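Local coordinates for protein FucU (Bifidobacterium longum subsp. infantis, PDB 3MVK) that probably interconverts the anomers of L-fucose, and perhaps the pyranose and furanose forms of D-ribose, as a sugar mutarotase of the RbsD/FucU family, at residues Glu12-Lys15 with Val16-Met20. Residues are numbered along the deposited sequence; the frame is centred on the assembly and turned at random.
Sequences ELLK and VLCEM
Lys15 and Glu19, one turn apart on the helix, are joined by a salt bridge in which Lys15 NZ lies 2.8 Å from Glu19 OE1 and meets the syn lone pair of that oxygen. The lysine chain runs extended as far as CE and then bends (chi4 -74°), turning its ammonium group back to the carboxylate. A water spans the same pair: it accepts from Lys15 NZ at 2.9 Å and donates to Glu19 OE2 at 2.6 Å. Glu19 OE2 also bonds to Tyr123 OH, so with Lys15 on OE1 both oxygens are held, which should restrict rotation of the carboxylate. Glu19 CG sits between its own N and carbonyl carbon (chi1 75°), which brings it to 3.4 Å from Lys15 O. Were Glu19 an alanine, the ammonium of Lys15 would probably be left without its charged mate, and the Tyr123 hydroxyl without this partner.

All this belongs to helix 11-19, which packs on the mixed sheet of the RbsD/FucU fold; Met20 is the first residue to leave helical geometry. The backbone follows the i to i+4 pattern, from Val16 N to Glu12 O through Glu19 N to Lys15 O, with Leu17 N to Leu13 O at 2.8 Å.

Apolar contacts occupy other sides of the helix. Leu13 CG meets Leu17 CD1 at 4.1 Å, the two side chains crossing at a slant, while Leu13 CD1 approaches Val16 CB at 4.3 Å. Leu13 and Val16 rest on strands 43-47 and 124-128. Leu14 CD1 lies 4.2 Å from Cys18 SG; Leu14 packs on Cys18 of a neighbouring subunit, and Cys18 on Leu14 of that subunit.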
ATOM      1  N   GLU G  12      17.909  10.180  -0.840  1.00 16.01           N
ATOM      2  CA  GLU G  12      17.613   8.964  -0.086  1.00 16.80           C
ATOM      3  C   GLU G  12      18.814   8.375   0.640  1.00 16.54           C
ATOM      4  O   GLU G  12      18.689   7.888   1.765  1.00 16.76           O
ATOM      5  CB  GLU G  12      17.009   7.902  -0.987  1.00 17.51           C
ATOM      6  CG  GLU G  12      16.721   6.613  -0.214  1.00 21.94           C
ATOM      7  CD  GLU G  12      16.027   5.569  -1.038  1.00 28.14           C
ATOM      8  OE1 GLU G  12      16.081   5.648  -2.295  1.00 28.36           O
ATOM      9  OE2 GLU G  12      15.441   4.655  -0.406  1.00 29.95           O
ATOM     10  N   LEU G  13      19.978   8.384   0.008  1.00 15.46           N
ATOM     11  CA  LEU G  13      21.147   7.822   0.678  1.00 15.35           C
ATOM     12  C   LEU G  13      21.598   8.740   1.829  1.00 15.34           C
ATOM     13  O   LEU G  13      22.061   8.271   2.870  1.00 15.23           O
ATOM     14  CB  LEU G  13      22.285   7.565  -0.321  1.00 15.71           C
ATOM     15  CG  LEU G  13      23.544   6.919   0.248  1.00 15.51           C
ATOM     16  CD1 LEU G  13      23.223   5.587   0.940  1.00 15.65           C
ATOM     17  CD2 LEU G  13      24.514   6.706  -0.920  1.00 16.92           C
ATOM     18  N   LEU G  14      21.419  10.051   1.674  1.00 15.65           N
ATOM     19  CA  LEU G  14      21.811  10.965   2.743  1.00 16.14           C
ATOM     20  C   LEU G  14      20.947  10.656   3.960  1.00 15.38           C
ATOM     21  O   LEU G  14      21.467  10.551   5.083  1.00 16.36           O
ATOM     22  CB  LEU G  14      21.670  12.422   2.295  1.00 17.55           C
ATOM     23  CG  LEU G  14      22.039  13.492   3.316  1.00 21.01           C
ATOM     24  CD1 LEU G  14      23.473  13.317   3.842  1.00 24.10           C
ATOM     25  CD2 LEU G  14      21.841  14.861   2.680  1.00 25.54           C
ATOM     26  N   LYS G  15      19.651  10.457   3.721  1.00 13.91           N
ATOM     27  CA  LYS G  15      18.720  10.070   4.790  1.00 13.44           C
ATOM     28  C   LYS G  15      19.172   8.777   5.481  1.00 13.68           C
ATOM     29  O   LYS G  15      19.211   8.689   6.716  1.00 13.04           O
ATOM     30  CB  LYS G  15      17.303   9.905   4.250  1.00 13.26           C
ATOM     31  CG  LYS G  15      16.319   9.474   5.327  1.00 15.23           C
ATOM     32  CD  LYS G  15      14.874   9.541   4.807  1.00 17.85           C
ATOM     33  CE  LYS G  15      13.849   9.245   5.905  1.00 20.73           C
ATOM     34  NZ  LYS G  15      13.764   7.803   6.284  1.00 23.11           N
ATOM     35  N   VAL G  16      19.521   7.786   4.665  1.00 12.80           N
ATOM     36  CA  VAL G  16      19.989   6.487   5.181  1.00 13.88           C
ATOM     37  C   VAL G  16      21.229   6.674   6.064  1.00 14.38           C
ATOM     38  O   VAL G  16      21.273   6.144   7.169  1.00 14.62           O
ATOM     39  CB  VAL G  16      20.284   5.503   4.020  1.00 13.46           C
ATOM     40  CG1 VAL G  16      21.165   4.339   4.491  1.00 16.25           C
ATOM     41  CG2 VAL G  16      18.981   4.987   3.433  1.00 14.96           C
ATOM     42  N   LEU G  17      22.217   7.421   5.575  1.00 15.61           N
ATOM     43  CA  LEU G  17      23.480   7.601   6.300  1.00 15.93           C
ATOM     44  C   LEU G  17      23.244   8.292   7.642  1.00 17.93           C
ATOM     45  O   LEU G  17      23.874   7.940   8.654  1.00 19.50           O
ATOM     46  CB  LEU G  17      24.493   8.388   5.457  1.00 15.94           C
ATOM     47  CG  LEU G  17      24.951   7.641   4.193  1.00 15.94           C
ATOM     48  CD1 LEU G  17      25.723   8.577   3.271  1.00 15.69           C
ATOM     49  CD2 LEU G  17      25.814   6.399   4.552  1.00 18.51           C
ATOM     50  N   CYS G  18      22.306   9.230   7.649  1.00 17.41           N
ATOM     51  CA  CYS G  18      21.990   9.966   8.873  0.50 17.91           C
ATOM     52  C   CYS G  18      21.238   9.112   9.884  1.00 17.96           C
ATOM     53  O   CYS G  18      21.487   9.200  11.098  1.00 18.43           O
ATOM     54  CB  CYS G  18      21.214  11.231   8.542  0.50 18.39           C
ATOM     55  SG  CYS G  18      22.263  12.446   7.750  0.50 20.08           S
ATOM     56  N   GLU G  19      20.323   8.287   9.411  1.00 16.63           N
ATOM     57  CA  GLU G  19      19.539   7.526  10.361  1.00 16.38           C
ATOM     58  C   GLU G  19      20.186   6.225  10.836  1.00 15.70           C
ATOM     59  O   GLU G  19      19.721   5.631  11.814  1.00 15.47           O
ATOM     60  CB  GLU G  19      18.130   7.306   9.834  1.00 17.18           C
ATOM     61  CG  GLU G  19      18.066   6.269   8.753  1.00 16.42           C
ATOM     62  CD  GLU G  19      16.819   6.374   7.853  1.00 18.04           C
ATOM     63  OE1 GLU G  19      15.907   7.202   8.044  1.00 20.52           O
ATOM     64  OE2 GLU G  19      16.758   5.586   6.915  1.00 17.34           O
HETATM   65  N   MSE G  20      21.252   5.785  10.167  1.00 15.25           N
HETATM   66  CA  MSE G  20      22.055   4.699  10.733  1.00 14.58           C
HETATM   67  C   MSE G  20      22.708   5.140  12.029  1.00 14.52           C
HETATM   68  O   MSE G  20      23.076   6.316  12.191  1.00 14.90           O
HETATM   69  CB  MSE G  20      23.122   4.262   9.713  1.00 15.09           C
HETATM   70  CG  MSE G  20      22.491   3.532   8.568  1.00 13.56           C
HETATM   71 SE   MSE G  20      23.758   3.108   7.116  1.00 22.93          SE
HETATM   72  CE  MSE G  20      24.914   1.753   8.014  1.00 16.00           C
TER
HETATM   73  O   HOH W   1      15.092   5.627   4.861  1.00 23.11           O